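Local coordinates for protein glutathione S-transferase delta (Bombyx mori, PDB 3VK9) that probably catalyses the conjugation of glutathione to electrophilic compounds, working as a homodimer of delta-class glutathione transferase subunits, at residues A21-L26 / S82-E87; T53-V58 / R68-Y73; G104-R109 / L159-S164; P152-A157 / K189-G194. One frame throughout, in Å; residues are numbered along the deposited sequence.

Along the chain interaction 1 opens first, and interaction 2 falls within the span between its two segments. Interaction 2 joins strand 56-59 to helix 67-78 inside the thioredoxin-like N-terminal domain. Interaction 1, with its centre about 14 Å away, ties the end of helix 12-24 to the linker running into the helical C-terminal domain. Interactions 3 and 4 lie wholly in that second domain, share helix 156-167 and alternate along the chain, their centres about 15 Å apart. Only about 9 Å separates the centres of interactions 1 and 4, which meet through a probable backbone hydrogen bond from Val156 to Leu84. Helix 156-167 thus connects the contacts of both domains.

Interaction 1. Residues A21-L26 / S82-E87; sequences AKALNL and SSLYPE
Leu24 and Leu84 meet unusually tightly, with CD2 of Leu24 only 3.5 Å from CD1 of Leu84, closer than methyl groups normally rest. The two side chains run past each other in opposite directions, so they overlap along their flanks, and CG of Leu24 also comes within 4.1 Å of CD1 of Leu84. Beside them Ala23 sits against the fork of the same leucine, Ala23 CB lying 4.0 Å from Leu84 CD1 and equally far from Leu84 CD2. A small methyl suits that position, because the branched end of the leucine already fills the space in front of the helix. In Leu84, CG lies anti to the carbonyl carbon (chi1 -67°), which carries both branches out of the loop toward the helix. The contact is purely apolar; no hydrogen bond crosses it. It joins the end of helix 12-24, in the thioredoxin-like N-terminal domain, to the linker between helix 67-78 and helix 89-119, where the chain passes into the helical C-terminal domain. The linker presents Leu84 from a type I turn, Ser82 to Tyr85, and Ser82 OG accepts from Leu84 N at 3.0 Å in an ST turn. Across the contact the helix closes with a Schellman motif: Asn25, a residue that tolerates positive phi well, breaks the helical run, and Leu26 N reaches back to Ala21 O at 2.9 Å. Farther out, Leu24 rests on Leu74 of helix 67-78, and Leu84 on Leu154.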
loop_
_atom_site.group_PDB
_atom_site.type_symbol
_atom_site.label_atom_id
_atom_site.label_comp_id
_atom_site.label_asym_id
_atom_site.label_seq_id
_atom_site.Cartn_x
_atom_site.Cartn_y
_atom_site.Cartn_z
ATOM N N ALA A 21 12.402 2.489 14.240
ATOM C CA ALA A 21 12.745 3.236 15.444
ATOM C C ALA A 21 14.171 2.925 15.902
ATOM O O ALA A 21 14.916 3.827 16.321
ATOM C CB ALA A 21 11.719 2.971 16.568
ATOM N N LYS A 22 14.552 1.653 15.850
ATOM C CA LYS A 22 15.917 1.267 16.203
ATOM C C LYS A 22 16.918 1.883 15.242
ATOM O O LYS A 22 17.935 2.402 15.664
ATOM C CB LYS A 22 16.076 -0.257 16.230
ATOM C CG LYS A 22 15.379 -0.915 17.420
ATOM C CD LYS A 22 16.005 -0.505 18.748
ATOM C CE LYS A 22 15.389 -1.323 19.890
ATOM N NZ LYS A 22 16.024 -1.073 21.213
ATOM N N ALA A 23 16.619 1.832 13.947
ATOM C CA ALA A 23 17.506 2.420 12.942
ATOM C C ALA A 23 17.697 3.940 13.104
ATOM O O ALA A 23 18.738 4.473 12.757
ATOM C CB ALA A 23 17.000 2.093 11.540
ATOM N N LEU A 24 16.683 4.635 13.609
ATOM C CA LEU A 24 16.782 6.068 13.878
ATOM C C LEU A 24 17.243 6.361 15.326
ATOM O O LEU A 24 17.445 7.513 15.709
ATOM C CB LEU A 24 15.428 6.740 13.628
ATOM C CG LEU A 24 14.887 6.754 12.183
ATOM C CD1 LEU A 24 13.446 7.287 12.120
ATOM C CD2 LEU A 24 15.796 7.561 11.279
ATOM N N ASN A 25 17.387 5.307 16.119
ATOM C CA ASN A 25 17.647 5.432 17.555
ATOM C C ASN A 25 16.655 6.367 18.262
ATOM O O ASN A 25 17.055 7.255 19.013
ATOM C CB ASN A 25 19.096 5.883 17.814
ATOM C CG ASN A 25 19.462 5.845 19.295
ATOM O OD1 ASN A 25 18.925 5.045 20.041
ATOM N ND2 ASN A 25 20.374 6.713 19.716
ATOM N N LEU A 26 15.366 6.165 17.999
ATOM C CA LEU A 26 14.290 6.883 18.681
ATOM C C LEU A 26 13.863 6.200 19.970
ATOM O O LEU A 26 14.039 5.002 20.140
ATOM C CB LEU A 26 13.046 6.970 17.798
ATOM C CG LEU A 26 13.137 7.535 16.392
ATOM C CD1 LEU A 26 11.706 7.661 15.828
ATOM C CD2 LEU A 26 13.842 8.874 16.378
ATOM N N SER A 82 17.933 11.379 5.629
ATOM C CA SER A 82 18.555 10.111 5.987
ATOM C C SER A 82 18.559 9.150 4.797
ATOM O O SER A 82 17.601 9.111 4.030
ATOM C CB SER A 82 17.795 9.465 7.157
ATOM O OG SER A 82 18.190 8.121 7.337
ATOM N N SER A 83 19.630 8.369 4.663
ATOM C CA SER A 83 19.712 7.322 3.644
ATOM C C SER A 83 18.599 6.283 3.828
ATOM O O SER A 83 18.273 5.546 2.912
ATOM C CB SER A 83 21.087 6.635 3.698
ATOM O OG SER A 83 21.251 5.952 4.931
ATOM N N LEU A 84 18.001 6.229 5.014
ATOM C CA LEU A 84 16.879 5.317 5.232
ATOM C C LEU A 84 15.642 5.701 4.428
ATOM O O LEU A 84 14.764 4.877 4.233
ATOM C CB LEU A 84 16.483 5.266 6.703
ATOM C CG LEU A 84 17.457 4.658 7.695
ATOM C CD1 LEU A 84 17.128 5.191 9.084
ATOM C CD2 LEU A 84 17.385 3.134 7.650
ATOM N N TYR A 85 15.550 6.960 4.011
ATOM C CA TYR A 85 14.422 7.405 3.188
ATOM C C TYR A 85 14.865 8.633 2.402
ATOM O O TYR A 85 14.478 9.758 2.716
ATOM C CB TYR A 85 13.184 7.698 4.058
ATOM C CG TYR A 85 11.885 7.840 3.282
ATOM C CD1 TYR A 85 11.502 6.883 2.333
ATOM C CD2 TYR A 85 11.018 8.909 3.520
ATOM C CE1 TYR A 85 10.312 7.001 1.626
ATOM C CE2 TYR A 85 9.813 9.033 2.817
ATOM C CZ TYR A 85 9.473 8.077 1.876
ATOM O OH TYR A 85 8.291 8.198 1.182
ATOM N N PRO A 86 15.733 8.419 1.400
ATOM C CA PRO A 86 16.412 9.522 0.706
ATOM C C PRO A 86 15.419 10.486 0.049
ATOM O O PRO A 86 14.383 10.046 -0.452
ATOM C CB PRO A 86 17.267 8.800 -0.349
ATOM C CG PRO A 86 16.612 7.470 -0.522
ATOM C CD PRO A 86 16.100 7.106 0.841
ATOM N N GLU A 87 15.742 11.777 0.065
ATOM C CA GLU A 87 14.896 12.818 -0.527
ATOM C C GLU A 87 14.941 12.886 -2.062
ATOM O O GLU A 87 14.002 13.397 -2.700
ATOM C CB GLU A 87 15.278 14.180 0.044
ATOM C CG GLU A 87 15.012 14.327 1.536
ATOM C CD GLU A 87 15.365 15.709 2.047
ATOM O OE1 GLU A 87 16.572 16.038 2.090
ATOM O OE2 GLU A 87 14.432 16.467 2.382
#

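Interaction 2. Residues T53-V58 / R68-Y73; sequences TVPTLV and RAIITY
Ile70 projects from helix 67-78 toward Pro55 and Leu57, which flank Thr56 on the opposing segment. Its CD1 is 3.7 Å from CG of the Pro55 ring and 3.8 Å from CB of Leu57, while its other branch, CG2, rests 4.0 Å from Leu57 CG. Beta-branching suits this place: with CG1 anti to the carbonyl carbon (chi1 -67°), the longer arm lies against both the proline and the leucine, and CG2 adds a second hold on the leucine. One turn on, Tyr73 receives the other end of Leu57, whose CD1 comes within 4.0 Å of Tyr73 CE2, the two side chains crossing at about a right angle. Cutting Ile70 back to an alanine would probably open a gap between helix and strand, leaving the Pro55 ring and Leu57 CB without their apolar partner. The peptide bond before Pro55 is cis, as at the cis-proline characteristic of the thioredoxin fold, and the ring faces the helix just before strand 56-59 begins. That strand, strand 62-64 and helix 67-78 form the beta-beta-alpha half of this fold. Ile64 touches Leu57, Ile70 and Tyr73, and Val17 of helix 12-24 packs on Ile70. The phenol of Tyr73 hydrogen-bonds to Asp59 and to Lys90 of the second subunit, which places the ring at the dimer interface. All four touching residues are buried and meet through carbon alone, so the union rests on shape and exclusion of water, with polarity confined to the tyrosine's hydroxyl.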
loop_
_atom_site.group_PDB
_atom_site.type_symbol
_atom_site.label_atom_id
_atom_site.label_comp_id
_atom_site.label_asym_id
_atom_site.label_seq_id
_atom_site.Cartn_x
_atom_site.Cartn_y
_atom_site.Cartn_z
ATOM N N THR A 53 -6.673 -1.443 14.386
ATOM C CA THR A 53 -5.505 -2.252 14.049
ATOM C C THR A 53 -4.288 -1.792 14.845
ATOM O O THR A 53 -4.320 -0.753 15.524
ATOM C CB THR A 53 -5.147 -2.103 12.565
ATOM O OG1 THR A 53 -4.902 -0.720 12.275
ATOM C CG2 THR A 53 -6.285 -2.636 11.666
ATOM N N VAL A 54 -3.219 -2.576 14.762
ATOM C CA VAL A 54 -1.905 -2.131 15.218
ATOM C C VAL A 54 -0.963 -2.219 14.038
ATOM O O VAL A 54 -1.183 -3.024 13.135
ATOM C CB VAL A 54 -1.377 -2.978 16.374
ATOM C CG1 VAL A 54 -2.198 -2.706 17.657
ATOM C CG2 VAL A 54 -1.418 -4.437 16.015
ATOM N N PRO A 55 0.087 -1.383 14.029
ATOM C CA PRO A 55 0.391 -0.427 15.098
ATOM C C PRO A 55 -0.426 0.850 14.976
ATOM O O PRO A 55 -0.930 1.162 13.894
ATOM C CB PRO A 55 1.855 -0.092 14.829
ATOM C CG PRO A 55 1.950 -0.134 13.333
ATOM C CD PRO A 55 1.066 -1.298 12.929
ATOM N N THR A 56 -0.538 1.601 16.066
ATOM C CA THR A 56 -1.046 2.964 15.969
ATOM C C THR A 56 -0.048 3.904 16.645
ATOM O O THR A 56 0.260 3.762 17.837
ATOM C CB THR A 56 -2.454 3.125 16.616
ATOM O OG1 THR A 56 -3.353 2.141 16.088
ATOM C CG2 THR A 56 -3.021 4.513 16.364
ATOM N N LEU A 57 0.452 4.855 15.869
ATOM C CA LEU A 57 1.402 5.850 16.344
ATOM C C LEU A 57 0.598 7.081 16.792
ATOM O O LEU A 57 -0.231 7.570 16.037
ATOM C CB LEU A 57 2.332 6.209 15.178
ATOM C CG LEU A 57 3.571 7.106 15.362
ATOM C CD1 LEU A 57 3.242 8.586 15.398
ATOM C CD2 LEU A 57 4.366 6.673 16.573
ATOM N N VAL A 58 0.812 7.568 18.012
ATOM C CA VAL A 58 0.098 8.770 18.459
ATOM C C VAL A 58 1.079 9.856 18.861
ATOM O O VAL A 58 1.828 9.722 19.837
ATOM C CB VAL A 58 -0.880 8.495 19.615
ATOM C CG1 VAL A 58 -1.626 9.776 20.001
ATOM C CG2 VAL A 58 -1.861 7.411 19.213
ATOM N N ARG A 68 3.413 1.547 7.090
ATOM C CA ARG A 68 4.230 2.096 6.006
ATOM C C ARG A 68 4.188 3.613 5.896
ATOM O O ARG A 68 5.114 4.207 5.361
ATOM C CB ARG A 68 3.905 1.393 4.679
ATOM C CG ARG A 68 4.269 -0.101 4.756
ATOM C CD ARG A 68 3.632 -0.934 3.659
ATOM N NE ARG A 68 3.801 -2.363 3.904
ATOM C CZ ARG A 68 2.964 -3.096 4.635
ATOM N NH1 ARG A 68 1.894 -2.533 5.204
ATOM N NH2 ARG A 68 3.206 -4.390 4.819
ATOM N N ALA A 69 3.122 4.236 6.406
ATOM C CA ALA A 69 3.104 5.689 6.594
ATOM C C ALA A 69 3.858 6.124 7.867
ATOM O O ALA A 69 4.433 7.214 7.911
ATOM C CB ALA A 69 1.668 6.219 6.621
ATOM N N ILE A 70 3.821 5.288 8.907
ATOM C CA ILE A 70 4.501 5.612 10.162
ATOM C C ILE A 70 6.024 5.631 9.966
ATOM O O ILE A 70 6.723 6.540 10.447
ATOM C CB ILE A 70 4.171 4.583 11.270
ATOM C CG1 ILE A 70 2.701 4.664 11.689
ATOM C CG2 ILE A 70 5.137 4.755 12.469
ATOM C CD1 ILE A 70 2.208 3.470 12.576
ATOM N N ILE A 71 6.551 4.622 9.279
ATOM C CA ILE A 71 8.001 4.523 9.139
ATOM C C ILE A 71 8.563 5.664 8.295
ATOM O O ILE A 71 9.643 6.176 8.584
ATOM C CB ILE A 71 8.480 3.130 8.611
ATOM C CG1 ILE A 71 8.015 2.896 7.169
ATOM C CG2 ILE A 71 7.998 2.010 9.545
ATOM C CD1 ILE A 71 8.224 1.472 6.647
ATOM N N THR A 72 7.845 6.073 7.259
ATOM C CA THR A 72 8.332 7.207 6.477
ATOM C C THR A 72 8.132 8.493 7.283
ATOM O O THR A 72 8.970 9.392 7.224
ATOM C CB THR A 72 7.696 7.300 5.086
ATOM O OG1 THR A 72 6.280 7.504 5.203
ATOM C CG2 THR A 72 7.970 6.018 4.262
ATOM N N TYR A 73 7.042 8.570 8.056
ATOM C CA TYR A 73 6.834 9.719 8.947
ATOM C C TYR A 73 7.971 9.931 9.970
ATOM O O TYR A 73 8.399 11.055 10.202
ATOM C CB TYR A 73 5.518 9.592 9.710
ATOM C CG TYR A 73 5.319 10.650 10.790
ATOM C CD1 TYR A 73 5.068 11.985 10.451
ATOM C CD2 TYR A 73 5.356 10.317 12.150
ATOM C CE1 TYR A 73 4.850 12.958 11.425
ATOM C CE2 TYR A 73 5.142 11.308 13.155
ATOM C CZ TYR A 73 4.894 12.618 12.774
ATOM O OH TYR A 73 4.676 13.604 13.716
#

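Interaction 3. Residues G104-R109 / L159-S164; sequences GTLYQR and LSLIAS
The helical segments 104-109 and 159-164 run almost in the same direction, their axes inclined by 22° and 10.2 Å apart at closest approach. They come nearest where CA of Tyr107 and CA of Ser164 are 5.9 Å apart, a close approach that the small serine makes possible. The first segment carries a wider pi-type turn that spans 104-106 and so includes Leu106, the first of the touching residues. Ser164 lies between two larger side chains. Its OG is 3.6 Å from ring atom CD1 of Tyr107 and 3.7 Å from CB of the same tyrosine, approaching the ring obliquely. Ser164 CB touches both neighbours, Tyr107 CD1 at 3.8 Å and Leu106 CD2 at 4.1 Å. With the Tyr107 ring anti to the backbone N (chi1 -173°), it is carried along the flank of the serine. These helices, 89-119 and 156-167, belong to the helical bundle that forms the C-terminal domain of glutathione transferases, and 156-167 runs through its buried interior. The hydroxyl of Ser164 does not depend on the ring for a partner: Asp102 holds it together with Ser160 OG and Arg68 of the N-terminal domain, which fixes the serine hydroxyl. The hydroxyls of Tyr107 and Tyr115, about two turns on in the same helix, are hydrogen-bonded. On the other flank, Leu106 and Leu161 give a looser apolar contact, CD1 of the first to CD2 of the second at 4.4 Å. Leu106 has a second modelled conformer, so its exact fit is less certain. Outside this pair, Leu139 of helix 126-142 packs on Leu106, and Trp184 of helix 179-191 on Leu161.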
loop_
_atom_site.group_PDB
_atom_site.type_symbol
_atom_site.label_atom_id
_atom_site.label_comp_id
_atom_site.label_asym_id
_atom_site.label_seq_id
_atom_site.Cartn_x
_atom_site.Cartn_y
_atom_site.Cartn_z
ATOM N N GLY A 104 0.663 -4.471 -0.935
ATOM C CA GLY A 104 -0.317 -4.884 -1.930
ATOM C C GLY A 104 -0.060 -6.226 -2.581
ATOM O O GLY A 104 -0.968 -6.859 -3.125
ATOM N N THR A 105 1.184 -6.673 -2.521
ATOM C CA THR A 105 1.546 -7.903 -3.197
ATOM C C THR A 105 2.114 -8.961 -2.260
ATOM O O THR A 105 1.471 -9.982 -2.028
ATOM C CB THR A 105 2.531 -7.649 -4.360
ATOM O OG1 THR A 105 1.924 -6.757 -5.310
ATOM C CG2 THR A 105 2.903 -8.966 -5.064
ATOM N N LEU A 106 3.301 -8.722 -1.709
ATOM C CA LEU A 106 3.966 -9.761 -0.931
ATOM C C LEU A 106 3.186 -10.112 0.330
ATOM O O LEU A 106 2.785 -11.266 0.528
ATOM C CB LEU A 106 5.419 -9.389 -0.599
ATOM C CG LEU A 106 6.271 -10.596 -0.188
ATOM C CD1 LEU A 106 7.623 -10.561 -0.868
ATOM C CD2 LEU A 106 6.419 -10.714 1.336
ATOM N N TYR A 107 2.950 -9.127 1.178
ATOM C CA TYR A 107 2.292 -9.438 2.431
ATOM C C TYR A 107 0.817 -9.785 2.214
ATOM O O TYR A 107 0.261 -10.642 2.892
ATOM C CB TYR A 107 2.480 -8.329 3.474
ATOM C CG TYR A 107 1.942 -8.760 4.812
ATOM C CD1 TYR A 107 2.691 -9.570 5.647
ATOM C CD2 TYR A 107 0.670 -8.407 5.214
ATOM C CE1 TYR A 107 2.191 -10.005 6.864
ATOM C CE2 TYR A 107 0.158 -8.840 6.439
ATOM C CZ TYR A 107 0.931 -9.635 7.255
ATOM O OH TYR A 107 0.440 -10.064 8.468
ATOM N N GLN A 108 0.193 -9.154 1.233
ATOM C CA GLN A 108 -1.194 -9.470 0.921
ATOM C C GLN A 108 -1.326 -10.931 0.515
ATOM O O GLN A 108 -2.217 -11.632 0.972
ATOM C CB GLN A 108 -1.716 -8.560 -0.194
ATOM C CG GLN A 108 -3.177 -8.779 -0.508
ATOM C CD GLN A 108 -4.068 -8.445 0.679
ATOM O OE1 GLN A 108 -4.096 -7.300 1.153
ATOM N NE2 GLN A 108 -4.786 -9.449 1.179
ATOM N N ARG A 109 -0.431 -11.385 -0.351
ATOM C CA ARG A 109 -0.501 -12.749 -0.844
ATOM C C ARG A 109 -0.236 -13.720 0.277
ATOM O O ARG A 109 -0.917 -14.741 0.384
ATOM C CB ARG A 109 0.470 -12.960 -2.009
ATOM C CG ARG A 109 -0.032 -12.272 -3.257
ATOM C CD ARG A 109 0.957 -12.312 -4.383
ATOM N NE ARG A 109 0.410 -11.627 -5.544
ATOM C CZ ARG A 109 0.835 -11.821 -6.783
ATOM N NH1 ARG A 109 1.798 -12.697 -7.008
ATOM N NH2 ARG A 109 0.286 -11.155 -7.791
ATOM N N LEU A 159 13.266 -2.731 5.824
ATOM C CA LEU A 159 12.779 -3.019 7.161
ATOM C C LEU A 159 11.317 -3.502 7.148
ATOM O O LEU A 159 10.944 -4.435 7.860
ATOM C CB LEU A 159 12.947 -1.782 8.056
ATOM C CG LEU A 159 14.360 -1.196 8.191
ATOM C CD1 LEU A 159 14.374 0.034 9.143
ATOM C CD2 LEU A 159 15.339 -2.250 8.664
ATOM N N SER A 160 10.496 -2.861 6.336
ATOM C CA SER A 160 9.105 -3.280 6.185
ATOM C C SER A 160 9.040 -4.653 5.508
ATOM O O SER A 160 8.321 -5.541 5.959
ATOM C CB SER A 160 8.317 -2.239 5.387
ATOM O OG SER A 160 6.960 -2.607 5.283
ATOM N N LEU A 161 9.808 -4.829 4.434
ATOM C CA LEU A 161 9.794 -6.099 3.711
ATOM C C LEU A 161 10.344 -7.250 4.543
ATOM O O LEU A 161 9.867 -8.384 4.436
ATOM C CB LEU A 161 10.537 -6.005 2.367
ATOM C CG LEU A 161 9.676 -5.570 1.165
ATOM C CD1 LEU A 161 10.531 -5.147 -0.046
ATOM C CD2 LEU A 161 8.645 -6.637 0.757
ATOM N N ILE A 162 11.348 -6.979 5.371
ATOM C CA ILE A 162 11.897 -8.069 6.142
ATOM C C ILE A 162 10.939 -8.471 7.248
ATOM O O ILE A 162 10.815 -9.645 7.551
ATOM C CB ILE A 162 13.355 -7.842 6.640
ATOM C CG1 ILE A 162 13.978 -9.203 6.993
ATOM C CG2 ILE A 162 13.391 -6.914 7.833
ATOM C CD1 ILE A 162 15.482 -9.217 7.013
ATOM N N ALA A 163 10.208 -7.507 7.812
ATOM C CA ALA A 163 9.201 -7.849 8.808
ATOM C C ALA A 163 8.149 -8.778 8.198
ATOM O O ALA A 163 7.709 -9.743 8.837
ATOM C CB ALA A 163 8.546 -6.602 9.391
ATOM N N SER A 164 7.757 -8.495 6.958
ATOM C CA SER A 164 6.839 -9.385 6.229
ATOM C C SER A 164 7.476 -10.746 5.906
ATOM O O SER A 164 6.988 -11.789 6.350
ATOM C CB SER A 164 6.364 -8.715 4.941
ATOM O OG SER A 164 5.667 -7.525 5.237
#

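Interaction 4. Residues P152-A157 / K189-G194; sequences PNLTVA and KSTAPG
Just ahead of the N-cap of helix 156-167, Leu154 reaches toward Thr191, Ala192 and Pro193, where helix 179-191 gives way to a short connection into the last helix. One branch does most of the touching: CD2 lies 4.2 Å from Ala192 CA, 4.4 Å from Pro193 CD and 4.4 Å from the backbone O of Thr191. The other, CD1, comes no nearer than 4.4 Å to Thr191 OG1. CG stands anti to the backbone N (chi1 -178°), which extends the leucine away from its own chain and over the turn. The contact is light and apolar, and small or compact partners such as alanine and proline let a single leucine lie across three consecutive residues. Thr155 follows as the N-cap, its OG1 accepting from Ala157 N at 3.2 Å with a bent N-H...O angle of 135°. Its own N is bonded to the carboxylate of Asp158, the return half of an N-capping box, the feature known at the start of this buried helix in glutathione transferases. Leu159, four residues after the N-cap, touches Leu154 just before it, the hydrophobic staple that accompanies the box, and also meets Ala192. On the other segment the hydroxyl of Thr191 is engaged by Thr187 O in the preceding helical turn, and also by Tyr148, which packs on Leu154 as well. Gly194, at the N-cap of helix 195-213, adopts a positive phi of 63°, a conformation glycine accepts without strain.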
loop_
_atom_site.group_PDB
_atom_site.type_symbol
_atom_site.label_atom_id
_atom_site.label_comp_id
_atom_site.label_asym_id
_atom_site.label_seq_id
_atom_site.Cartn_x
_atom_site.Cartn_y
_atom_site.Cartn_z
ATOM N N PRO A 152 21.418 1.316 -2.913
ATOM C CA PRO A 152 22.656 0.838 -2.296
ATOM C C PRO A 152 22.641 0.847 -0.761
ATOM O O PRO A 152 23.476 0.189 -0.165
ATOM C CB PRO A 152 23.710 1.815 -2.838
ATOM C CG PRO A 152 22.945 3.066 -3.144
ATOM C CD PRO A 152 21.610 2.589 -3.639
ATOM N N ASN A 153 21.720 1.570 -0.134
ATOM C CA ASN A 153 21.697 1.618 1.328
ATOM C C ASN A 153 20.490 0.900 1.919
ATOM O O ASN A 153 19.475 0.708 1.246
ATOM C CB ASN A 153 21.704 3.066 1.800
ATOM C CG ASN A 153 22.719 3.904 1.057
ATOM O OD1 ASN A 153 23.897 3.565 1.026
ATOM N ND2 ASN A 153 22.265 4.992 0.435
ATOM N N LEU A 154 20.604 0.516 3.186
ATOM C CA LEU A 154 19.451 0.052 3.945
ATOM C C LEU A 154 18.377 1.155 3.945
ATOM O O LEU A 154 18.684 2.326 4.182
ATOM C CB LEU A 154 19.862 -0.262 5.378
ATOM C CG LEU A 154 18.765 -0.818 6.295
ATOM C CD1 LEU A 154 18.609 -2.314 6.070
ATOM C CD2 LEU A 154 19.090 -0.516 7.750
ATOM N N THR A 155 17.132 0.788 3.660
ATOM C CA THR A 155 16.027 1.770 3.716
ATOM C C THR A 155 14.802 1.224 4.455
ATOM O O THR A 155 14.715 0.032 4.752
ATOM C CB THR A 155 15.580 2.229 2.315
ATOM O OG1 THR A 155 14.962 1.134 1.623
ATOM C CG2 THR A 155 16.774 2.756 1.494
ATOM N N VAL A 156 13.848 2.099 4.748
ATOM C CA VAL A 156 12.625 1.651 5.374
ATOM C C VAL A 156 11.935 0.557 4.550
ATOM O O VAL A 156 11.126 -0.197 5.091
ATOM C CB VAL A 156 11.650 2.826 5.635
ATOM C CG1 VAL A 156 12.184 3.708 6.754
ATOM C CG2 VAL A 156 11.431 3.630 4.350
ATOM N N ALA A 157 12.236 0.478 3.249
ATOM C CA ALA A 157 11.705 -0.605 2.424
ATOM C C ALA A 157 12.247 -1.979 2.837
ATOM O O ALA A 157 11.497 -2.947 2.896
ATOM C CB ALA A 157 11.965 -0.350 0.938
ATOM N N LYS A 189 19.453 -8.765 8.394
ATOM C CA LYS A 189 19.574 -9.266 9.761
ATOM C C LYS A 189 20.825 -8.728 10.457
ATOM O O LYS A 189 20.786 -8.360 11.634
ATOM C CB LYS A 189 19.641 -10.795 9.753
ATOM C CG LYS A 189 18.309 -11.499 9.634
ATOM C CD LYS A 189 18.536 -12.946 9.245
ATOM C CE LYS A 189 17.642 -13.906 10.005
ATOM N NZ LYS A 189 18.097 -15.306 9.715
ATOM N N SER A 190 21.936 -8.685 9.724
ATOM C CA SER A 190 23.227 -8.308 10.289
ATOM C C SER A 190 23.516 -6.815 10.201
ATOM O O SER A 190 24.545 -6.348 10.698
ATOM C CB SER A 190 24.355 -9.065 9.583
ATOM O OG SER A 190 23.962 -10.388 9.299
ATOM N N THR A 191 22.637 -6.063 9.551
ATOM C CA THR A 191 22.900 -4.630 9.401
ATOM C C THR A 191 21.827 -3.699 9.965
ATOM O O THR A 191 22.108 -2.539 10.273
ATOM C CB THR A 191 23.240 -4.238 7.939
ATOM O OG1 THR A 191 22.213 -4.691 7.056
ATOM C CG2 THR A 191 24.583 -4.850 7.517
ATOM N N ALA A 192 20.602 -4.196 10.108
ATOM C CA ALA A 192 19.559 -3.387 10.719
ATOM C C ALA A 192 19.813 -3.265 12.226
ATOM O O ALA A 192 19.812 -4.265 12.936
ATOM C CB ALA A 192 18.184 -3.992 10.449
ATOM N N PRO A 193 20.044 -2.036 12.721
ATOM C CA PRO A 193 20.264 -1.888 14.166
ATOM C C PRO A 193 19.100 -2.496 14.979
ATOM O O PRO A 193 17.937 -2.347 14.590
ATOM C CB PRO A 193 20.304 -0.366 14.355
ATOM C CG PRO A 193 20.748 0.171 13.029
ATOM C CD PRO A 193 20.107 -0.746 12.007
ATOM N N GLY A 194 19.421 -3.187 16.072
ATOM C CA GLY A 194 18.418 -3.708 16.989
ATOM C C GLY A 194 17.476 -4.747 16.404
ATOM O O GLY A 194 16.360 -4.929 16.895
#